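Local coordinates for protein Nrps/pks (Streptomyces albus, PDB 4OPE) that probably catalyses a decarboxylative carbon-carbon condensation that extends the polyketide chain of oxazolomycin, as a ketosynthase domain of an AT-less modular synthase, at residues T174-S179 against F422-S427; V125-G130 against S169-T174; E43-H48 against V203-H208; G219-D224 against Y237-G242. All blocks are in the same frame, centred on the assembly; numbering follows the deposited sequence.

In the fold
All four contacts lie in the thiolase-type ketosynthase fold. Contacts 1 and 2 share Thr-174, their centres 11 Å apart: strand 169-173, paired in contact 2, runs straight into the turn that carries Cys-176, the probable nucleophile, and both contacts touch the second subunit. Contact 3 joins contact 2 through neighbouring strands, with Gly-126 O 3.2 Å from Val-203 N. Contact 4 reaches contact 3 through the salt bridge from Arg-45 NH1 to Glu-241 OE2 (2.6 Å), their centres about 13 Å apart. Between contacts 1 and 4, whose nearest atoms are about 6 Å apart, sits His-351, which touches Cys-176 as well as the ring of Tyr-237.

Contact 1: residues T174-S179 against F422-S427; sequences TMCSSS and FGAGGS
Cys-176 packs along residues 422-424, at the start of the type I beta turn 423-426. Its CB lies 3.5 Å from Phe-422 O and packs on Gly-423 CA. SG, placed beside its own backbone N (chi1 -38°), turns to Ala-424 and accepts the hydrogen bond of Ala-424 N at 3.5 Å, nearly straight at 165°. The sequence TMCSSS, leading into helix 178-192, closely resembles the TACSSS nucleophile motif of ketosynthases, so Cys-176 is probably the acylated residue; His-311 and His-351 also touch it. As in relatives, the amides of Cys-176 and Ala-424 may form the oxyanion hole. An alanine here, lacking the sulfur, would probably leave Ala-424 N without this acceptor and the site without its likely nucleophile. Alongside, the extended selenomethionine Met-175 brings SE to 4.1 Å from Ala-424 CB and close to Gly-425 N. Next along the chain, Ser-177 OG lies 2.8 Å from Ser-427 O, which accepts the bond of Gly-423 N that closes the loop; Thr-174 CB packs against Ser-427 CB at 3.6 Å. Ser-427 OG itself bonds to Ser-169 O of the second subunit. Water 1 bridges the backbones, 2.9 Å from Thr-174 O and 3.1 Å from Ser-427 N.

Contact 2: residues V125-G130 against S169-T174; sequences VGLMYG and SIALDT
Val-125 opens a parallel strand pairing, its N bonded to Ile-170 O (3.2 Å) and its O receiving Leu-172 N (3.0 Å). Helix 152-163 lies between the two strands in the chain and packs on the face bearing Val-125 and Ala-171, through Ala-156 and Tyr-152, which makes the unit a beta-alpha-beta crossover of the thiolase fold. Val-125 CG1, set between backbone N and carbonyl carbon (chi1 61°), lies 3.9 Å from Ala-171 CB. Gly-126 bridges to Leu-172 and meets Leu-172 O through a CA-H...O contact; Leu-172 itself turns to the other face, against helix 178-192. Leu-127 N then takes the same Leu-172 O at 2.9 Å and 159°, while its CD1 touches Ala-171 CB. Next, Met-128, a selenomethionine, packs its CB by Asp-173 OD1. With CG opposite its backbone N (chi1 -175°), the end of the Asp-173 side chain comes close to Met-128; OD1 accepts Met-175 N and OD2 accepts Ala-153 N of the second subunit. Residues 171-173 also pair antiparallel with a strand of that subunit, carrying the sheet across the dimer interface. Water 2 stands between the two segments, 3.0 Å from Met-128 O and 2.6 Å from Asp-173 OD2.

Contact 3: residues E43-H48 against V203-H208; sequences EDRWDH and VNVSSH
Trp-46 lays one face of its indole on the backbone of His-208, with CZ3 3.5 Å from His-208 C and CH2 close to the His-208 carbonyl. The same CZ3 presents the ring edge to Ser-206 O, which lies near the ring plane at 3.5 Å. Arg-45 comes to that carbonyl from its own edge, NH2 3.1 Å away, so Ser-206 O sits between two flat groups. The indole is fixed in rotation by Trp-46 NE1, which donates to His-48 ND1 at 3.0 Å and 168°, within the planes of both rings; His-48 NE2 is in turn bound to Ala-64 O. An alanine in place of Trp-46 would probably uncover the backbone of 206-208 and deprive His-48 ND1 of its donor. Farther out, Glu-241 joins the two segments: its OE2 forms a salt bridge with Arg-45 NH1, and its OE1 accepts Ser-206 N. Ser-206 is the centre of an inverse gamma turn, by which the chain leaves strand 197-204, and His-208 ND1 then caps Leu-210 N ahead of helix 210-217. Packing and the polar link through Glu-241 together hold the loop between strands 39-40 and 66-67 over the C-terminal end of strand 197-204, an inner strand of the thiolase-fold core sheet.

Contact 4: residues G219-D224 against Y237-G242; sequences GFLSTD and YVPAEG
Tyr-237 O is gripped by Ser-222 N, 2.9 Å away and almost straight at 170°, and by water 4, which donates from 3.1 Å and also binds Ser-222 O; a CA-H...O contact from Leu-221 adds to these. With the bond from Tyr-237 N to Phe-220 O (3.1 Å, 167°), the two backbone bonds make a single beta bridge between Leu-221 and Tyr-237, closing a loop that follows helix 210-217. That helix ends in a Schellman motif whose C-prime residue, Gly-219, has positive phi, so the chain turns out of the helix directly into the bridge. The Tyr-237 side chain bends back over the partner segment because CG sits between its backbone N and carbonyl carbon (chi1 63°). One ring face thereby covers Phe-220 O, with CD1 3.6 Å from that oxygen, while CE1 touches Phe-220 CB at 3.8 Å. The ring also meets that of His-351, a neighbour of the probable nucleophile, so the loop borders the likely active site. Ser-222 OG has its main partner in Arg-226 O, which ties the start of the loop to its own continuation. The side chains of Leu-221 and Pro-239 cross at about a right angle, with Leu-221 CD2 3.9 Å from Pro-239 CD.

Contact 1: residues T174-S179 against F422-S427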
loop_
_atom_site.group_PDB
_atom_site.type_symbol
_atom_site.label_atom_id
_atom_site.label_comp_id
_atom_site.label_asym_id
_atom_site.label_seq_id
_atom_site.Cartn_x
_atom_site.Cartn_y
_atom_site.Cartn_z
ATOM N N THR A 174 4.917 4.152 -0.082
ATOM C CA THR A 174 5.098 5.614 -0.119
ATOM C C THR A 174 6.634 5.975 -0.079
ATOM O O THR A 174 7.028 7.062 0.352
ATOM C CB THR A 174 4.297 6.329 1.016
ATOM O OG1 THR A 174 4.821 6.017 2.329
ATOM C CG2 THR A 174 2.817 5.934 0.984
HETATM N N MSE A 175 7.489 5.048 -0.501
HETATM C CA MSE A 175 8.942 5.221 -0.499
HETATM C C MSE A 175 9.502 5.252 0.908
HETATM O O MSE A 175 9.182 4.405 1.737
HETATM C CB MSE A 175 9.352 6.440 -1.341
HETATM C CG MSE A 175 8.643 6.609 -2.667
HETATM SE SE MSE A 175 9.661 7.695 -3.980
HETATM C CE MSE A 175 8.331 7.762 -5.462
ATOM N N CYS A 176 10.353 6.218 1.203
ATOM C CA CYS A 176 11.053 6.303 2.482
ATOM C C CYS A 176 10.154 6.326 3.681
ATOM O O CYS A 176 10.580 5.940 4.746
ATOM C CB CYS A 176 11.913 7.571 2.479
ATOM S SG CYS A 176 12.628 7.837 0.823
ATOM N N SER A 177 8.908 6.774 3.533
ATOM C CA SER A 177 7.986 6.847 4.640
ATOM C C SER A 177 7.059 5.617 4.781
ATOM O O SER A 177 6.155 5.581 5.618
ATOM C CB SER A 177 7.137 8.083 4.441
ATOM O OG SER A 177 6.456 8.009 3.205
ATOM N N SER A 178 7.267 4.617 3.965
ATOM C CA SER A 178 6.406 3.467 3.943
ATOM C C SER A 178 6.133 2.805 5.301
ATOM O O SER A 178 4.977 2.559 5.654
ATOM C CB SER A 178 7.001 2.467 2.957
ATOM O OG SER A 178 6.823 2.940 1.638
ATOM N N SER A 179 7.173 2.525 6.066
ATOM C CA SER A 179 6.986 1.945 7.400
ATOM C C SER A 179 6.077 2.738 8.320
ATOM O O SER A 179 5.264 2.147 9.038
ATOM C CB SER A 179 8.328 1.780 8.114
ATOM O OG SER A 179 9.110 0.752 7.480
ATOM N N PHE A 422 10.175 11.175 5.523
ATOM C CA PHE A 422 9.758 11.906 4.320
ATOM C C PHE A 422 10.180 11.174 3.055
ATOM O O PHE A 422 11.337 11.051 2.744
ATOM C CB PHE A 422 10.397 13.296 4.330
ATOM C CG PHE A 422 10.151 14.053 5.592
ATOM C CD1 PHE A 422 8.886 14.155 6.105
ATOM C CD2 PHE A 422 11.185 14.625 6.276
ATOM C CE1 PHE A 422 8.633 14.851 7.255
ATOM C CE2 PHE A 422 10.956 15.318 7.446
ATOM C CZ PHE A 422 9.668 15.445 7.924
ATOM N N GLY A 423 9.220 10.656 2.333
ATOM C CA GLY A 423 9.517 9.944 1.122
ATOM C C GLY A 423 9.961 10.925 0.056
ATOM O O GLY A 423 9.369 11.993 -0.102
ATOM N N ALA A 424 11.000 10.522 -0.674
ATOM C CA ALA A 424 11.543 11.234 -1.843
ATOM C C ALA A 424 10.446 11.771 -2.752
ATOM O O ALA A 424 10.502 12.896 -3.156
ATOM C CB ALA A 424 12.525 10.335 -2.621
ATOM N N GLY A 425 9.398 11.012 -3.021
ATOM C CA GLY A 425 8.318 11.515 -3.891
ATOM C C GLY A 425 7.324 12.447 -3.242
ATOM O O GLY A 425 6.371 12.834 -3.888
ATOM N N GLY A 426 7.482 12.779 -1.966
ATOM C CA GLY A 426 6.536 13.699 -1.305
ATOM C C GLY A 426 5.644 13.149 -0.191
ATOM O O GLY A 426 4.998 13.924 0.519
ATOM N N SER A 427 5.602 11.830 0.017
ATOM C CA SER A 427 4.697 11.293 1.038
ATOM C C SER A 427 5.390 11.322 2.371
ATOM O O SER A 427 6.450 10.732 2.543
ATOM C CB SER A 427 4.252 9.879 0.694
ATOM O OG SER A 427 3.400 9.868 -0.466
HETATM O O HOH W 1 6.946 9.375 -1.384
#

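Contact 2: residues V125-G130 against S169-T174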
loop_
_atom_site.group_PDB
_atom_site.type_symbol
_atom_site.label_atom_id
_atom_site.label_comp_id
_atom_site.label_asym_id
_atom_site.label_seq_id
_atom_site.Cartn_x
_atom_site.Cartn_y
_atom_site.Cartn_z
ATOM N N VAL A 125 2.432 -3.606 5.672
ATOM C CA VAL A 125 3.873 -3.665 5.425
ATOM C C VAL A 125 4.239 -2.753 4.322
ATOM O O VAL A 125 3.598 -2.759 3.293
ATOM C CB VAL A 125 4.328 -5.101 5.078
ATOM C CG1 VAL A 125 3.663 -5.632 3.817
ATOM C CG2 VAL A 125 5.855 -5.211 5.017
ATOM N N GLY A 126 5.277 -1.950 4.530
ATOM C CA GLY A 126 5.709 -1.001 3.497
ATOM C C GLY A 126 6.888 -1.521 2.730
ATOM O O GLY A 126 7.854 -2.068 3.317
ATOM N N LEU A 127 6.815 -1.359 1.410
ATOM C CA LEU A 127 7.941 -1.663 0.498
ATOM C C LEU A 127 7.983 -0.629 -0.607
ATOM O O LEU A 127 6.952 -0.013 -0.925
ATOM C CB LEU A 127 7.726 -3.008 -0.134
ATOM C CG LEU A 127 7.422 -4.174 0.809
ATOM C CD1 LEU A 127 5.972 -4.582 0.711
ATOM C CD2 LEU A 127 8.268 -5.360 0.410
HETATM N N MSE A 128 9.164 -0.412 -1.172
HETATM C CA MSE A 128 9.347 0.552 -2.297
HETATM C C MSE A 128 10.184 0.074 -3.463
HETATM O O MSE A 128 10.285 0.745 -4.468
HETATM C CB MSE A 128 9.922 1.884 -1.787
HETATM C CG MSE A 128 11.411 1.847 -1.486
HETATM SE SE MSE A 128 12.108 3.669 -1.092
HETATM C CE MSE A 128 12.316 4.445 -2.890
ATOM N N TYR A 129 10.805 -1.078 -3.333
ATOM C CA TYR A 129 11.506 -1.665 -4.436
ATOM C C TYR A 129 11.134 -3.115 -4.506
ATOM O O TYR A 129 10.824 -3.747 -3.502
ATOM C CB TYR A 129 13.020 -1.566 -4.275
ATOM C CG TYR A 129 13.577 -0.172 -4.307
ATOM C CD1 TYR A 129 13.501 0.588 -5.435
ATOM C CD2 TYR A 129 14.232 0.365 -3.212
ATOM C CE1 TYR A 129 14.012 1.871 -5.482
ATOM C CE2 TYR A 129 14.742 1.656 -3.243
ATOM C CZ TYR A 129 14.636 2.397 -4.393
ATOM O OH TYR A 129 15.153 3.664 -4.460
ATOM N N GLY A 130 11.193 -3.641 -5.702
ATOM C CA GLY A 130 11.025 -5.048 -5.910
ATOM C C GLY A 130 11.953 -5.450 -7.016
ATOM O O GLY A 130 11.514 -5.696 -8.107
ATOM N N SER A 169 -5.039 -7.174 5.049
ATOM C CA SER A 169 -3.697 -7.601 4.648
ATOM C C SER A 169 -3.261 -6.732 3.471
ATOM O O SER A 169 -3.655 -6.970 2.383
ATOM C CB SER A 169 -3.662 -9.123 4.264
ATOM O OG SER A 169 -2.350 -9.586 3.855
ATOM N N ILE A 170 -2.407 -5.748 3.713
ATOM C CA ILE A 170 -2.124 -4.709 2.748
ATOM C C ILE A 170 -0.660 -4.417 2.642
ATOM O O ILE A 170 -0.013 -4.209 3.656
ATOM C CB ILE A 170 -2.778 -3.409 3.232
ATOM C CG1 ILE A 170 -4.275 -3.650 3.470
ATOM C CG2 ILE A 170 -2.527 -2.295 2.209
ATOM C CD1 ILE A 170 -5.035 -2.424 3.944
ATOM N N ALA A 171 -0.128 -4.358 1.441
ATOM C CA ALA A 171 1.220 -3.871 1.265
ATOM C C ALA A 171 1.131 -2.492 0.672
ATOM O O ALA A 171 0.181 -2.165 -0.057
ATOM C CB ALA A 171 2.027 -4.774 0.361
ATOM N N LEU A 172 2.096 -1.649 0.964
ATOM C CA LEU A 172 1.965 -0.265 0.498
ATOM C C LEU A 172 3.316 0.387 0.224
ATOM O O LEU A 172 4.300 0.046 0.853
ATOM C CB LEU A 172 1.087 0.546 1.449
ATOM C CG LEU A 172 1.626 0.552 2.868
ATOM C CD1 LEU A 172 2.274 1.889 3.163
ATOM C CD2 LEU A 172 0.511 0.289 3.863
ATOM N N ASP A 173 3.358 1.245 -0.787
ATOM C CA ASP A 173 4.542 1.996 -1.149
ATOM C C ASP A 173 4.230 3.486 -1.006
ATOM O O ASP A 173 3.352 3.999 -1.677
ATOM C CB ASP A 173 4.924 1.646 -2.588
ATOM C CG ASP A 173 6.230 2.287 -3.048
ATOM O OD1 ASP A 173 6.920 2.906 -2.198
ATOM O OD2 ASP A 173 6.546 2.164 -4.276
ATOM N N THR A 174 4.917 4.152 -0.082
ATOM C CA THR A 174 5.098 5.614 -0.119
ATOM C C THR A 174 6.634 5.975 -0.079
ATOM O O THR A 174 7.028 7.062 0.352
ATOM C CB THR A 174 4.297 6.329 1.016
ATOM O OG1 THR A 174 4.821 6.017 2.329
ATOM C CG2 THR A 174 2.817 5.934 0.984
HETATM O O HOH W 2 8.794 3.325 -4.733
HETATM O O HOH W 3 7.568 0.313 -5.800
#

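Contact 3: residues E43-H48 against V203-H208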
loop_
_atom_site.group_PDB
_atom_site.type_symbol
_atom_site.label_atom_id
_atom_site.label_comp_id
_atom_site.label_asym_id
_atom_site.label_seq_id
_atom_site.Cartn_x
_atom_site.Cartn_y
_atom_site.Cartn_z
ATOM N N GLU A 43 31.160 -8.901 -2.232
ATOM C CA GLU A 43 31.431 -9.772 -3.366
ATOM C C GLU A 43 30.291 -10.724 -3.633
ATOM O O GLU A 43 29.896 -10.887 -4.763
ATOM C CB GLU A 43 32.669 -10.594 -3.109
ATOM C CG GLU A 43 33.946 -9.803 -3.289
ATOM C CD GLU A 43 35.194 -10.673 -3.183
ATOM O OE1 GLU A 43 35.226 -11.792 -3.785
ATOM O OE2 GLU A 43 36.137 -10.221 -2.484
ATOM N N ASP A 44 29.738 -11.344 -2.599
ATOM C CA ASP A 44 28.710 -12.367 -2.827
ATOM C C ASP A 44 27.334 -11.855 -3.301
ATOM O O ASP A 44 26.440 -12.671 -3.573
ATOM C CB ASP A 44 28.590 -13.350 -1.652
ATOM C CG ASP A 44 28.196 -12.710 -0.359
ATOM O OD1 ASP A 44 28.087 -11.473 -0.258
ATOM O OD2 ASP A 44 28.007 -13.481 0.596
ATOM N N ARG A 45 27.181 -10.537 -3.441
ATOM C CA ARG A 45 25.956 -9.959 -3.965
ATOM C C ARG A 45 26.092 -9.698 -5.442
ATOM O O ARG A 45 25.271 -10.123 -6.230
ATOM C CB ARG A 45 25.634 -8.617 -3.287
ATOM C CG ARG A 45 25.466 -8.665 -1.796
ATOM C CD ARG A 45 24.252 -9.465 -1.376
ATOM N NE ARG A 45 23.982 -9.138 0.021
ATOM C CZ ARG A 45 22.980 -8.379 0.452
ATOM N NH1 ARG A 45 22.874 -8.157 1.755
ATOM N NH2 ARG A 45 22.086 -7.864 -0.392
ATOM N N TRP A 46 27.108 -8.929 -5.806
ATOM C CA TRP A 46 27.408 -8.687 -7.206
ATOM C C TRP A 46 28.785 -8.066 -7.296
ATOM O O TRP A 46 29.343 -7.612 -6.284
ATOM C CB TRP A 46 26.348 -7.813 -7.904
ATOM C CG TRP A 46 26.260 -6.400 -7.419
ATOM C CD1 TRP A 46 27.105 -5.383 -7.713
ATOM C CD2 TRP A 46 25.244 -5.843 -6.585
ATOM N NE1 TRP A 46 26.700 -4.227 -7.091
ATOM C CE2 TRP A 46 25.551 -4.475 -6.405
ATOM C CE3 TRP A 46 24.104 -6.364 -5.970
ATOM C CZ2 TRP A 46 24.767 -3.623 -5.634
ATOM C CZ3 TRP A 46 23.313 -5.509 -5.230
ATOM C CH2 TRP A 46 23.659 -4.165 -5.051
ATOM N N ASP A 47 29.325 -8.106 -8.513
ATOM C CA ASP A 47 30.633 -7.596 -8.827
ATOM C C ASP A 47 30.400 -6.139 -9.133
ATOM O O ASP A 47 29.886 -5.777 -10.194
ATOM C CB ASP A 47 31.200 -8.352 -10.040
ATOM C CG ASP A 47 32.549 -7.794 -10.545
ATOM O OD1 ASP A 47 33.209 -6.993 -9.838
ATOM O OD2 ASP A 47 32.941 -8.182 -11.679
ATOM N N HIS A 48 30.746 -5.293 -8.180
ATOM C CA HIS A 48 30.526 -3.882 -8.350
ATOM C C HIS A 48 31.537 -3.251 -9.320
ATOM O O HIS A 48 31.283 -2.164 -9.843
ATOM C CB HIS A 48 30.538 -3.163 -7.010
ATOM C CG HIS A 48 29.784 -1.876 -7.036
ATOM N ND1 HIS A 48 28.440 -1.819 -7.305
ATOM C CD2 HIS A 48 30.181 -0.597 -6.851
ATOM C CE1 HIS A 48 28.034 -0.561 -7.279
ATOM N NE2 HIS A 48 29.073 0.204 -7.004
ATOM N N VAL A 203 10.138 -3.591 4.918
ATOM C CA VAL A 203 11.255 -4.416 4.575
ATOM C C VAL A 203 11.884 -3.862 3.342
ATOM O O VAL A 203 11.171 -3.358 2.483
ATOM C CB VAL A 203 10.850 -5.885 4.387
ATOM C CG1 VAL A 203 9.719 -6.025 3.430
ATOM C CG2 VAL A 203 12.019 -6.708 3.881
ATOM N N ASN A 204 13.211 -3.929 3.274
ATOM C CA ASN A 204 13.931 -3.516 2.105
ATOM C C ASN A 204 15.224 -4.320 1.931
ATOM O O ASN A 204 16.051 -4.365 2.838
ATOM C CB ASN A 204 14.245 -2.051 2.273
ATOM C CG ASN A 204 14.833 -1.432 1.035
ATOM O OD1 ASN A 204 14.141 -1.300 0.025
ATOM N ND2 ASN A 204 16.098 -0.994 1.118
ATOM N N VAL A 205 15.386 -4.949 0.766
ATOM C CA VAL A 205 16.614 -5.674 0.426
ATOM C C VAL A 205 17.208 -5.183 -0.864
ATOM O O VAL A 205 16.514 -5.063 -1.840
ATOM C CB VAL A 205 16.368 -7.178 0.268
ATOM C CG1 VAL A 205 17.653 -7.884 -0.082
ATOM C CG2 VAL A 205 15.840 -7.773 1.558
ATOM N N SER A 206 18.508 -4.922 -0.849
ATOM C CA SER A 206 19.284 -4.484 -2.007
ATOM C C SER A 206 19.820 -5.693 -2.761
ATOM O O SER A 206 21.011 -6.051 -2.664
ATOM C CB SER A 206 20.486 -3.679 -1.544
ATOM O OG SER A 206 20.059 -2.513 -0.893
ATOM N N SER A 207 18.933 -6.301 -3.512
ATOM C CA SER A 207 19.198 -7.563 -4.167
ATOM C C SER A 207 19.875 -7.407 -5.521
ATOM O O SER A 207 20.498 -8.343 -5.974
ATOM C CB SER A 207 17.873 -8.285 -4.401
ATOM O OG SER A 207 17.108 -7.537 -5.337
ATOM N N HIS A 208 19.724 -6.252 -6.166
ATOM C CA HIS A 208 20.151 -6.099 -7.530
ATOM C C HIS A 208 20.915 -4.796 -7.731
ATOM O O HIS A 208 20.540 -3.772 -7.183
ATOM C CB HIS A 208 18.910 -6.113 -8.390
ATOM C CG HIS A 208 19.155 -6.411 -9.833
ATOM N ND1 HIS A 208 19.711 -5.496 -10.687
ATOM C CD2 HIS A 208 18.855 -7.489 -10.587
ATOM C CE1 HIS A 208 19.770 -5.998 -11.904
ATOM N NE2 HIS A 208 19.248 -7.207 -11.872
#

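Contact 4: residues G219-D224 against Y237-G242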
loop_
_atom_site.group_PDB
_atom_site.type_symbol
_atom_site.label_atom_id
_atom_site.label_comp_id
_atom_site.label_asym_id
_atom_site.label_seq_id
_atom_site.Cartn_x
_atom_site.Cartn_y
_atom_site.Cartn_z
ATOM N N GLY A 219 21.937 11.356 -8.982
ATOM C CA GLY A 219 22.772 11.995 -7.974
ATOM C C GLY A 219 22.357 11.759 -6.510
ATOM O O GLY A 219 22.745 12.510 -5.626
ATOM N N PHE A 220 21.607 10.701 -6.229
ATOM C CA PHE A 220 21.147 10.508 -4.892
ATOM C C PHE A 220 22.212 9.972 -3.971
ATOM O O PHE A 220 22.122 10.168 -2.764
ATOM C CB PHE A 220 19.914 9.621 -4.898
ATOM C CG PHE A 220 18.728 10.281 -5.512
ATOM C CD1 PHE A 220 18.141 11.379 -4.880
ATOM C CD2 PHE A 220 18.204 9.845 -6.748
ATOM C CE1 PHE A 220 17.055 12.027 -5.453
ATOM C CE2 PHE A 220 17.112 10.483 -7.321
ATOM C CZ PHE A 220 16.542 11.576 -6.677
ATOM N N LEU A 221 23.214 9.303 -4.498
ATOM C CA LEU A 221 24.186 8.656 -3.639
ATOM C C LEU A 221 25.212 9.664 -3.082
ATOM O O LEU A 221 25.734 10.488 -3.811
ATOM C CB LEU A 221 24.902 7.561 -4.398
ATOM C CG LEU A 221 23.988 6.481 -4.984
ATOM C CD1 LEU A 221 24.836 5.479 -5.734
ATOM C CD2 LEU A 221 23.143 5.776 -3.913
ATOM N N SER A 222 25.501 9.618 -1.797
ATOM C CA SER A 222 26.557 10.452 -1.300
ATOM C C SER A 222 27.875 9.885 -1.840
ATOM O O SER A 222 27.925 8.712 -2.153
ATOM C CB SER A 222 26.573 10.465 0.223
ATOM O OG SER A 222 26.695 9.170 0.781
ATOM N N THR A 223 28.925 10.700 -1.916
ATOM C CA THR A 223 30.192 10.296 -2.514
ATOM C C THR A 223 31.115 9.527 -1.548
ATOM O O THR A 223 31.958 8.728 -1.999
ATOM C CB THR A 223 30.943 11.501 -3.120
ATOM O OG1 THR A 223 30.993 12.558 -2.173
ATOM C CG2 THR A 223 30.207 12.030 -4.327
ATOM N N ASP A 224 30.958 9.743 -0.237
ATOM C CA ASP A 224 31.637 8.907 0.781
ATOM C C ASP A 224 30.823 7.686 1.207
ATOM O O ASP A 224 31.285 6.864 1.928
ATOM C CB ASP A 224 32.030 9.733 2.001
ATOM C CG ASP A 224 30.837 10.440 2.661
ATOM O OD1 ASP A 224 29.650 10.407 2.167
ATOM O OD2 ASP A 224 31.114 11.058 3.710
ATOM N N TYR A 237 22.846 10.200 0.224
ATOM C CA TYR A 237 22.705 9.143 1.212
ATOM C C TYR A 237 23.333 7.854 0.766
ATOM O O TYR A 237 23.905 7.776 -0.293
ATOM C CB TYR A 237 21.232 8.952 1.565
ATOM C CG TYR A 237 20.327 8.513 0.442
ATOM C CD1 TYR A 237 19.629 9.433 -0.284
ATOM C CD2 TYR A 237 20.120 7.169 0.155
ATOM C CE1 TYR A 237 18.751 9.061 -1.276
ATOM C CE2 TYR A 237 19.236 6.788 -0.858
ATOM C CZ TYR A 237 18.562 7.761 -1.555
ATOM O OH TYR A 237 17.700 7.451 -2.563
ATOM N N VAL A 238 23.249 6.857 1.608
ATOM C CA VAL A 238 23.688 5.519 1.255
ATOM C C VAL A 238 22.567 4.495 1.519
ATOM O O VAL A 238 21.969 4.479 2.579
ATOM C CB VAL A 238 24.982 5.173 2.007
ATOM C CG1 VAL A 238 24.821 5.294 3.488
ATOM C CG2 VAL A 238 25.420 3.769 1.694
ATOM N N PRO A 239 22.267 3.645 0.549
ATOM C CA PRO A 239 21.212 2.675 0.791
ATOM C C PRO A 239 21.551 1.696 1.908
ATOM O O PRO A 239 22.709 1.336 2.131
ATOM C CB PRO A 239 21.100 1.920 -0.551
ATOM C CG PRO A 239 21.759 2.787 -1.548
ATOM C CD PRO A 239 22.878 3.420 -0.762
ATOM N N ALA A 240 20.532 1.260 2.597
ATOM C CA ALA A 240 20.705 0.210 3.555
ATOM C C ALA A 240 19.542 -0.763 3.539
ATOM O O ALA A 240 18.431 -0.406 3.119
ATOM C CB ALA A 240 20.847 0.803 4.925
ATOM N N GLU A 241 19.821 -1.982 4.000
ATOM C CA GLU A 241 18.849 -3.043 4.014
ATOM C C GLU A 241 18.224 -3.209 5.421
ATOM O O GLU A 241 18.793 -2.827 6.434
ATOM C CB GLU A 241 19.526 -4.317 3.611
ATOM C CG GLU A 241 19.964 -4.361 2.164
ATOM C CD GLU A 241 20.610 -5.697 1.791
ATOM O OE1 GLU A 241 20.375 -6.219 0.684
ATOM O OE2 GLU A 241 21.355 -6.249 2.607
ATOM N N GLY A 242 17.019 -3.725 5.472
ATOM C CA GLY A 242 16.403 -3.960 6.754
ATOM C C GLY A 242 15.021 -4.572 6.690
ATOM O O GLY A 242 14.332 -4.506 5.682
HETATM O O HOH W 4 26.523 6.570 -1.317
#